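Local coordinates for protein PTS-dependent dihydroxyacetone kinase, ADP-binding subunit DhaL (PDB 3CR3) that carries ADP and magnesium in a PEP-dependent dihydroxyacetone kinase, taking a phosphoryl group from DhaM and passing it on to dihydroxyacetone bound to DhaK, at residues Ser61-Met72 / Gly84-Ile95; Leu28-Asp36 / Arg161-Ser169. One frame throughout, in Å; residues are numbered along the deposited sequence.

Interaction 1 (Ser61-Met72 / Gly84-Ile95); sequences SEIFKKVAMTLM and GSAFLAMSKTAI
Phe87 reaches from helix 79-94 into helix 60-74 and fills a hole lined by Phe64, Val67, Ala68 and Leu71. Its CB lies 3.9 Å from Ala68 CB and close to the carbonyl oxygen of Phe64. At CG the ring begins, and Val67 CG1 sits over the centre of one face, 3.5 Å from the centroid, a CH-pi contact; Val67 can reach it because CG1 is anti to its backbone N (chi1 173°). The selenomethionine Met90 lays its CE over the opposite face. On one flank CD1 and CE1 meet Phe64 CD1 at the ring edge, 3.8 Å from Phe87 CD1, the two ring planes inclined at 59°; on the other, CD2 approaches Leu71 CD1. CZ, at the tip, still lies beneath Val67 CG1.

Phe64 returns the knob, packing among Phe87, Met90, Ser91 and Ala94, with Met90 SE 5.3 Å above its ring centroid as a distant Met-aromatic contact. Leu88 is a third knob: its CD1 and CD2 press against the methyl ends of selenomethionines Met69 and Met72. Small residues bring the helices together, and Ala68 CB comes within 3.1 Å of Gly84 O. Gly84 lets Met72 CG lie close to its CA, where a side chain would probably not fit.

At the other end two serines exchange bonds: Ser61 OG donates to Ser91 O at 2.6 Å, and Ser91 OG donates to Ser61 O at 2.7 Å, each from above the carbonyl plane. Ser61 O also receives Lys65 N within its helix. The two segments run antiparallel, their axes at 162°, and combine an apolar knobs-into-holes core with a reciprocal serine pair, whose buried hydroxyls are satisfied by backbone carbonyls across the interface.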
# COMPACT_ATOMS: atom_id res chain seq x y z
N SER A 61 -8.84 -22.73 -34.02
CA SER A 61 -8.26 -21.44 -33.61
C SER A 61 -9.33 -20.48 -33.06
O SER A 61 -9.13 -19.90 -31.99
CB SER A 61 -7.48 -20.78 -34.76
OG SER A 61 -6.98 -19.52 -34.37
N GLU A 62 -10.44 -20.33 -33.78
CA GLU A 62 -11.58 -19.53 -33.30
C GLU A 62 -12.11 -19.95 -31.94
O GLU A 62 -12.44 -19.10 -31.11
CB GLU A 62 -12.73 -19.52 -34.32
CG GLU A 62 -12.34 -18.96 -35.67
CD GLU A 62 -13.52 -18.76 -36.59
OE1 GLU A 62 -14.68 -19.00 -36.19
OE2 GLU A 62 -13.27 -18.35 -37.75
N ILE A 63 -12.21 -21.26 -31.71
CA ILE A 63 -12.67 -21.76 -30.40
C ILE A 63 -11.74 -21.29 -29.28
O ILE A 63 -12.20 -20.71 -28.29
CB ILE A 63 -12.79 -23.29 -30.35
CG1 ILE A 63 -13.61 -23.79 -31.55
CG2 ILE A 63 -13.39 -23.73 -29.00
CD1 ILE A 63 -13.65 -25.31 -31.71
N PHE A 64 -10.44 -21.56 -29.45
CA PHE A 64 -9.43 -21.17 -28.47
C PHE A 64 -9.44 -19.66 -28.20
O PHE A 64 -9.31 -19.23 -27.05
CB PHE A 64 -8.04 -21.65 -28.90
CG PHE A 64 -7.86 -23.17 -28.91
CD1 PHE A 64 -8.66 -24.00 -28.12
CD2 PHE A 64 -6.86 -23.75 -29.67
CE1 PHE A 64 -8.48 -25.37 -28.12
CE2 PHE A 64 -6.67 -25.12 -29.68
CZ PHE A 64 -7.48 -25.94 -28.89
N LYS A 65 -9.60 -18.85 -29.25
CA LYS A 65 -9.67 -17.40 -29.10
C LYS A 65 -10.86 -16.99 -28.23
O LYS A 65 -10.73 -16.09 -27.39
CB LYS A 65 -9.73 -16.69 -30.47
CG LYS A 65 -9.73 -15.16 -30.36
CD LYS A 65 -9.24 -14.45 -31.64
CE LYS A 65 -9.30 -12.91 -31.48
NZ LYS A 65 -8.64 -12.43 -30.22
N LYS A 66 -11.99 -17.66 -28.42
CA LYS A 66 -13.22 -17.41 -27.66
C LYS A 66 -13.05 -17.82 -26.19
O LYS A 66 -13.54 -17.14 -25.28
CB LYS A 66 -14.40 -18.15 -28.29
CG LYS A 66 -15.77 -17.93 -27.61
CD LYS A 66 -16.15 -16.45 -27.52
CE LYS A 66 -16.80 -15.93 -28.80
NZ LYS A 66 -16.89 -14.43 -28.75
N VAL A 67 -12.34 -18.92 -25.98
CA VAL A 67 -12.01 -19.39 -24.64
C VAL A 67 -11.13 -18.36 -23.95
O VAL A 67 -11.42 -17.92 -22.84
CB VAL A 67 -11.34 -20.79 -24.65
CG1 VAL A 67 -10.86 -21.20 -23.24
CG2 VAL A 67 -12.29 -21.83 -25.21
N ALA A 68 -10.06 -17.95 -24.63
CA ALA A 68 -9.13 -16.97 -24.08
C ALA A 68 -9.82 -15.68 -23.60
O ALA A 68 -9.61 -15.24 -22.48
CB ALA A 68 -8.04 -16.67 -25.08
N MSE A 69 -10.67 -15.09 -24.45
CA MSE A 69 -11.34 -13.83 -24.12
C MSE A 69 -12.38 -13.96 -23.01
O MSE A 69 -12.50 -13.07 -22.17
CB MSE A 69 -11.99 -13.19 -25.37
CG MSE A 69 -11.02 -12.95 -26.53
SE MSE A 69 -9.42 -11.90 -26.04
CE MSE A 69 -8.12 -13.28 -25.59
N THR A 70 -13.11 -15.07 -23.00
CA THR A 70 -14.09 -15.34 -21.95
C THR A 70 -13.42 -15.49 -20.57
O THR A 70 -13.85 -14.86 -19.60
CB THR A 70 -14.95 -16.59 -22.26
OG1 THR A 70 -15.41 -16.54 -23.62
CG2 THR A 70 -16.15 -16.66 -21.34
N LEU A 71 -12.37 -16.31 -20.50
CA LEU A 71 -11.63 -16.50 -19.25
C LEU A 71 -10.96 -15.20 -18.79
O LEU A 71 -10.96 -14.89 -17.59
CB LEU A 71 -10.61 -17.65 -19.37
CG LEU A 71 -11.13 -19.08 -19.65
CD1 LEU A 71 -9.99 -20.10 -19.71
CD2 LEU A 71 -12.20 -19.53 -18.66
N MSE A 72 -10.43 -14.42 -19.74
CA MSE A 72 -9.80 -13.14 -19.42
C MSE A 72 -10.77 -12.12 -18.83
O MSE A 72 -10.39 -11.35 -17.96
CB MSE A 72 -9.10 -12.55 -20.65
CG MSE A 72 -7.76 -13.19 -20.98
SE MSE A 72 -6.63 -12.01 -22.02
CE MSE A 72 -5.42 -13.30 -22.83
N GLY A 84 -6.07 -17.67 -19.98
CA GLY A 84 -6.41 -16.78 -21.11
C GLY A 84 -5.26 -16.64 -22.09
O GLY A 84 -5.46 -16.76 -23.31
N SER A 85 -4.06 -16.41 -21.58
CA SER A 85 -2.88 -16.31 -22.43
C SER A 85 -2.48 -17.68 -22.99
O SER A 85 -2.03 -17.77 -24.13
CB SER A 85 -1.71 -15.66 -21.69
OG SER A 85 -2.05 -14.34 -21.29
N ALA A 86 -2.67 -18.74 -22.20
CA ALA A 86 -2.44 -20.09 -22.71
C ALA A 86 -3.34 -20.32 -23.93
O ALA A 86 -2.86 -20.64 -25.00
CB ALA A 86 -2.71 -21.15 -21.62
N PHE A 87 -4.64 -20.08 -23.78
CA PHE A 87 -5.56 -20.31 -24.88
C PHE A 87 -5.32 -19.39 -26.08
O PHE A 87 -5.48 -19.80 -27.22
CB PHE A 87 -7.01 -20.32 -24.40
CG PHE A 87 -7.43 -21.66 -23.83
CD1 PHE A 87 -7.81 -22.69 -24.67
CD2 PHE A 87 -7.37 -21.90 -22.45
CE1 PHE A 87 -8.15 -23.94 -24.17
CE2 PHE A 87 -7.71 -23.14 -21.93
CZ PHE A 87 -8.10 -24.17 -22.79
N LEU A 88 -4.89 -18.16 -25.82
CA LEU A 88 -4.62 -17.21 -26.89
C LEU A 88 -3.48 -17.69 -27.79
O LEU A 88 -3.56 -17.61 -29.02
CB LEU A 88 -4.30 -15.83 -26.30
CG LEU A 88 -4.41 -14.63 -27.23
CD1 LEU A 88 -5.81 -14.52 -27.89
CD2 LEU A 88 -4.10 -13.38 -26.44
N ALA A 89 -2.41 -18.20 -27.17
CA ALA A 89 -1.27 -18.73 -27.90
C ALA A 89 -1.67 -19.98 -28.67
O ALA A 89 -1.29 -20.16 -29.83
CB ALA A 89 -0.13 -19.02 -26.95
N MSE A 90 -2.46 -20.84 -28.02
CA MSE A 90 -3.00 -22.04 -28.66
C MSE A 90 -3.90 -21.69 -29.84
O MSE A 90 -3.91 -22.40 -30.84
CB MSE A 90 -3.76 -22.91 -27.65
CG MSE A 90 -2.85 -23.51 -26.58
SE MSE A 90 -3.82 -24.56 -25.25
CE MSE A 90 -4.52 -23.26 -24.08
N SER A 91 -4.64 -20.60 -29.71
CA SER A 91 -5.44 -20.08 -30.81
C SER A 91 -4.53 -19.77 -32.01
O SER A 91 -4.80 -20.20 -33.14
CB SER A 91 -6.22 -18.84 -30.38
OG SER A 91 -7.03 -18.36 -31.44
N LYS A 92 -3.44 -19.05 -31.75
CA LYS A 92 -2.54 -18.64 -32.83
C LYS A 92 -1.84 -19.86 -33.46
O LYS A 92 -1.78 -19.97 -34.69
CB LYS A 92 -1.56 -17.58 -32.35
CG LYS A 92 -2.24 -16.30 -31.86
CD LYS A 92 -1.26 -15.35 -31.16
CE LYS A 92 -1.90 -14.63 -29.95
NZ LYS A 92 -2.52 -13.31 -30.29
N THR A 93 -1.36 -20.77 -32.63
CA THR A 93 -0.76 -22.02 -33.13
C THR A 93 -1.74 -22.84 -33.98
O THR A 93 -1.37 -23.33 -35.05
CB THR A 93 -0.18 -22.89 -31.97
OG1 THR A 93 0.78 -22.13 -31.23
CG2 THR A 93 0.50 -24.14 -32.49
N ALA A 94 -2.99 -22.95 -33.53
CA ALA A 94 -4.04 -23.74 -34.20
C ALA A 94 -4.36 -23.33 -35.65
O ALA A 94 -4.94 -24.14 -36.40
CB ALA A 94 -5.32 -23.75 -33.38
N ILE A 95 -4.01 -22.10 -36.04
CA ILE A 95 -4.24 -21.65 -37.42
C ILE A 95 -3.40 -22.50 -38.36
O ILE A 95 -3.82 -22.80 -39.47
CB ILE A 95 -3.89 -20.15 -37.62
CG1 ILE A 95 -4.54 -19.27 -36.56
CG2 ILE A 95 -4.30 -19.67 -39.03
CD1 ILE A 95 -3.98 -17.84 -36.53
O HOH W 1 -7.53 -23.85 -36.58

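Interaction 2 (Leu28-Asp36 / Arg161-Ser169); sequences LDGPIGDGD and RASYLGERS. With MG (magnesium ion), chain E; MG (magnesium ion), chain F; ADP (adenosine-5'-diphosphate), chain G.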
# COMPACT_ATOMS: atom_id res chain seq x y z
N LEU A 28 -8.36 -26.20 -1.81
CA LEU A 28 -6.94 -26.15 -2.08
C LEU A 28 -6.38 -24.73 -2.06
O LEU A 28 -5.24 -24.55 -1.67
CB LEU A 28 -6.64 -26.83 -3.43
CG LEU A 28 -6.89 -28.34 -3.54
CD1 LEU A 28 -6.40 -28.79 -4.89
CD2 LEU A 28 -6.19 -29.15 -2.44
N ASP A 29 -7.19 -23.74 -2.44
CA ASP A 29 -6.79 -22.33 -2.50
C ASP A 29 -6.95 -21.61 -1.15
O ASP A 29 -6.79 -20.39 -1.05
CB ASP A 29 -7.61 -21.62 -3.57
CG ASP A 29 -6.93 -20.37 -4.11
OD1 ASP A 29 -5.67 -20.30 -4.21
OD2 ASP A 29 -7.67 -19.44 -4.46
N GLY A 30 -7.29 -22.37 -0.11
CA GLY A 30 -7.47 -21.83 1.23
C GLY A 30 -6.17 -21.65 2.00
O GLY A 30 -5.82 -20.54 2.35
N PRO A 31 -5.43 -22.75 2.28
CA PRO A 31 -4.20 -22.63 3.06
C PRO A 31 -3.14 -21.79 2.34
O PRO A 31 -2.33 -21.12 2.99
CB PRO A 31 -3.73 -24.10 3.19
CG PRO A 31 -4.97 -24.91 2.97
CD PRO A 31 -5.72 -24.15 1.92
N ILE A 32 -3.15 -21.82 1.02
CA ILE A 32 -2.13 -21.16 0.25
C ILE A 32 -2.68 -20.15 -0.74
O ILE A 32 -2.09 -19.92 -1.79
CB ILE A 32 -1.17 -22.18 -0.44
CG1 ILE A 32 -1.96 -23.15 -1.35
CG2 ILE A 32 -0.34 -22.92 0.62
CD1 ILE A 32 -1.12 -24.08 -2.20
N GLY A 33 -3.82 -19.54 -0.41
CA GLY A 33 -4.37 -18.49 -1.25
C GLY A 33 -5.58 -17.85 -0.63
O GLY A 33 -5.69 -17.78 0.60
N ASP A 34 -6.49 -17.35 -1.46
CA ASP A 34 -7.67 -16.66 -0.96
C ASP A 34 -8.98 -17.44 -1.08
O ASP A 34 -10.06 -16.86 -0.95
CB ASP A 34 -7.82 -15.29 -1.63
CG ASP A 34 -7.87 -15.37 -3.15
OD1 ASP A 34 -7.77 -16.46 -3.75
OD2 ASP A 34 -7.98 -14.31 -3.76
N GLY A 35 -8.87 -18.75 -1.29
CA GLY A 35 -10.03 -19.65 -1.27
C GLY A 35 -11.08 -19.43 -2.35
O GLY A 35 -12.28 -19.60 -2.09
N ASP A 36 -10.63 -19.08 -3.56
CA ASP A 36 -11.52 -18.74 -4.67
C ASP A 36 -11.22 -19.45 -6.01
O ASP A 36 -11.95 -19.23 -6.98
CB ASP A 36 -11.51 -17.22 -4.90
CG ASP A 36 -10.24 -16.74 -5.58
OD1 ASP A 36 -9.30 -17.53 -5.79
OD2 ASP A 36 -10.16 -15.55 -5.92
N ARG A 161 -0.06 -15.88 -4.86
CA ARG A 161 -0.46 -15.66 -3.48
C ARG A 161 0.16 -16.65 -2.50
O ARG A 161 0.47 -16.29 -1.36
CB ARG A 161 -1.98 -15.69 -3.38
CG ARG A 161 -2.64 -14.43 -3.93
CD ARG A 161 -4.11 -14.50 -3.71
NE ARG A 161 -4.80 -13.32 -4.23
CZ ARG A 161 -5.40 -12.40 -3.47
NH1 ARG A 161 -5.38 -12.51 -2.14
NH2 ARG A 161 -6.03 -11.38 -4.05
N ALA A 162 0.32 -17.90 -2.96
CA ALA A 162 0.91 -18.98 -2.18
C ALA A 162 2.31 -18.68 -1.66
O ALA A 162 2.69 -19.15 -0.58
CB ALA A 162 0.94 -20.28 -3.01
N SER A 163 3.06 -17.93 -2.44
CA SER A 163 4.43 -17.55 -2.10
C SER A 163 4.50 -16.72 -0.82
O SER A 163 5.54 -16.70 -0.17
CB SER A 163 5.10 -16.82 -3.28
OG SER A 163 4.45 -15.60 -3.59
N TYR A 164 3.39 -16.08 -0.44
CA TYR A 164 3.38 -15.20 0.74
C TYR A 164 3.48 -16.02 2.02
O TYR A 164 3.77 -15.48 3.09
CB TYR A 164 2.13 -14.29 0.76
CG TYR A 164 2.21 -13.18 -0.25
CD1 TYR A 164 2.67 -11.92 0.11
CD2 TYR A 164 1.85 -13.39 -1.57
CE1 TYR A 164 2.75 -10.88 -0.84
CE2 TYR A 164 1.94 -12.38 -2.52
CZ TYR A 164 2.38 -11.13 -2.15
OH TYR A 164 2.49 -10.14 -3.10
N LEU A 165 3.21 -17.32 1.89
CA LEU A 165 3.18 -18.24 3.02
C LEU A 165 4.53 -18.87 3.33
O LEU A 165 4.69 -19.50 4.37
CB LEU A 165 2.09 -19.29 2.82
CG LEU A 165 0.75 -18.54 2.93
CD1 LEU A 165 0.01 -18.41 1.60
CD2 LEU A 165 -0.11 -19.19 3.96
N GLY A 166 5.50 -18.67 2.45
CA GLY A 166 6.84 -19.25 2.63
C GLY A 166 6.77 -20.74 2.88
O GLY A 166 6.08 -21.45 2.15
N GLU A 167 7.48 -21.19 3.92
CA GLU A 167 7.56 -22.62 4.31
C GLU A 167 6.18 -23.25 4.65
O GLU A 167 6.00 -24.45 4.52
CB GLU A 167 8.58 -22.83 5.47
CG GLU A 167 8.20 -22.16 6.79
CD GLU A 167 9.35 -21.97 7.80
OE1 GLU A 167 9.60 -22.89 8.62
OE2 GLU A 167 9.98 -20.88 7.80
N ARG A 168 5.24 -22.42 5.10
CA ARG A 168 3.87 -22.86 5.38
C ARG A 168 3.06 -23.26 4.12
O ARG A 168 1.93 -23.74 4.22
CB ARG A 168 3.12 -21.80 6.21
CG ARG A 168 3.80 -21.40 7.57
CD ARG A 168 3.70 -22.54 8.62
NE ARG A 168 4.25 -22.15 9.93
CZ ARG A 168 4.77 -23.01 10.82
NH1 ARG A 168 4.82 -24.31 10.54
NH2 ARG A 168 5.25 -22.55 11.98
N SER A 169 3.63 -23.07 2.93
CA SER A 169 3.00 -23.55 1.69
C SER A 169 3.33 -25.01 1.37
O SER A 169 2.64 -25.65 0.58
CB SER A 169 3.36 -22.66 0.50
OG SER A 169 4.72 -22.83 0.15
MG MG E . -7.44 -17.61 -5.47
MG MG F . -8.28 -14.05 -6.17
PB ADP G . -5.52 -15.87 -7.37
O1B ADP G . -6.68 -15.92 -6.43
O2B ADP G . -5.33 -14.54 -8.00
O3B ADP G . -4.24 -16.46 -6.79
PA ADP G . -6.61 -18.32 -8.50
O1A ADP G . -6.86 -18.72 -7.09
O2A ADP G . -7.80 -18.37 -9.44
O3A ADP G . -5.93 -16.85 -8.60
O5' ADP G . -5.43 -19.23 -9.13
C5' ADP G . -4.32 -19.63 -8.32
C4' ADP G . -3.40 -20.45 -9.20
O4' ADP G . -2.79 -19.65 -10.23
C3' ADP G . -2.23 -21.06 -8.44
O3' ADP G . -2.65 -22.30 -7.87
C2' ADP G . -1.15 -21.22 -9.50
O2' ADP G . -1.18 -22.50 -10.14
C1' ADP G . -1.53 -20.20 -10.57
N9 ADP G . -0.55 -19.10 -10.58
C8 ADP G . -0.57 -18.05 -9.74
N7 ADP G . 0.45 -17.22 -10.00
C5 ADP G . 1.15 -17.75 -11.02
C6 ADP G . 2.35 -17.38 -11.78
N6 ADP G . 2.99 -16.24 -11.48
N1 ADP G . 2.76 -18.20 -12.78
C2 ADP G . 2.10 -19.34 -13.09
N3 ADP G . 1.01 -19.74 -12.44
C4 ADP G . 0.50 -19.00 -11.41
O HOH W 2 -5.23 -17.75 -4.67
O HOH W 3 -0.44 -22.55 4.67
O HOH W 4 -6.59 -12.69 -7.07
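Asp34 and Arg161 meet beside the two magnesium ions. The charged contact is face-on, through a single oxygen, with no direct hydrogen bond: Asp34 OD2 stands over the centre of one guanidinium face, 3.2 Å from Arg161 CZ, with the carboxylate and guanidinium planes 27° apart. Arg161 runs extended from CG to NE (chi2 -176°, chi3 -180°), which carries its head past the beta-phosphate to the aspartate. Exchange for a leucine would probably leave the Asp34 carboxylate without this positive neighbour and the beta-phosphate with less nearby positive charge.

Metal bonds hold the acidic side. One magnesium ion takes Asp29 OD2, Asp34 OD1 at 2.1 Å, Asp36 OD1, two ADP oxygens and a water; the second binds Asp34 OD2, Asp36 OD2 and ADP O1B, which it shares with the first, plus another water. Asp34 and Asp36 therefore each bridge the pair. Asp29 OD2 is further fixed by Asp36 N at 3.1 Å, met on its anti side. The first magnesium's water also links Asp29 OD1 to ADP O3B.

Apolar packing joins the rest. Ile32 CB touches Ala162 CB at 3.8 Å, while Ile32 CG2 lies 3.7 Å from Ser169 CB. Leu165 lays CD1 near Ile32 CA, and beyond the two segments Ile32 also packs on Pro175. Hydrogen bonds supplement this packing: a water donates to both Pro31 O and Arg168 O, and Ser169 OG bonds Gly166 O at 2.8 Å. An aromatic side chain of another protein chain meets Arg161 NH1 through a weak hydrogen bond.

The aspartate-rich loop bridging two magnesium ions to a nucleoside diphosphate, with an arginine beside it, marks the DhaL nucleotide site.

From the N terminus, the chain passes helices 4-20 and 22-28 and enters the 28-36 loop, the first half of interaction 2. Helix 37-54 then leads to helix 60-74, which turns back through a short connection into helix 79-94, so interaction 1 closes a local antiparallel hairpin with 11 residues between its segments. Three more helices follow before 161-169 returns to the first loop, closing a span of 124 intervening residues. Interaction 1 is thus nested within interaction 2. Their centres lie 28 Å apart, on opposite sides of the chain's centre: one joins neighbouring helices, the other joins two loops at the nucleotide end.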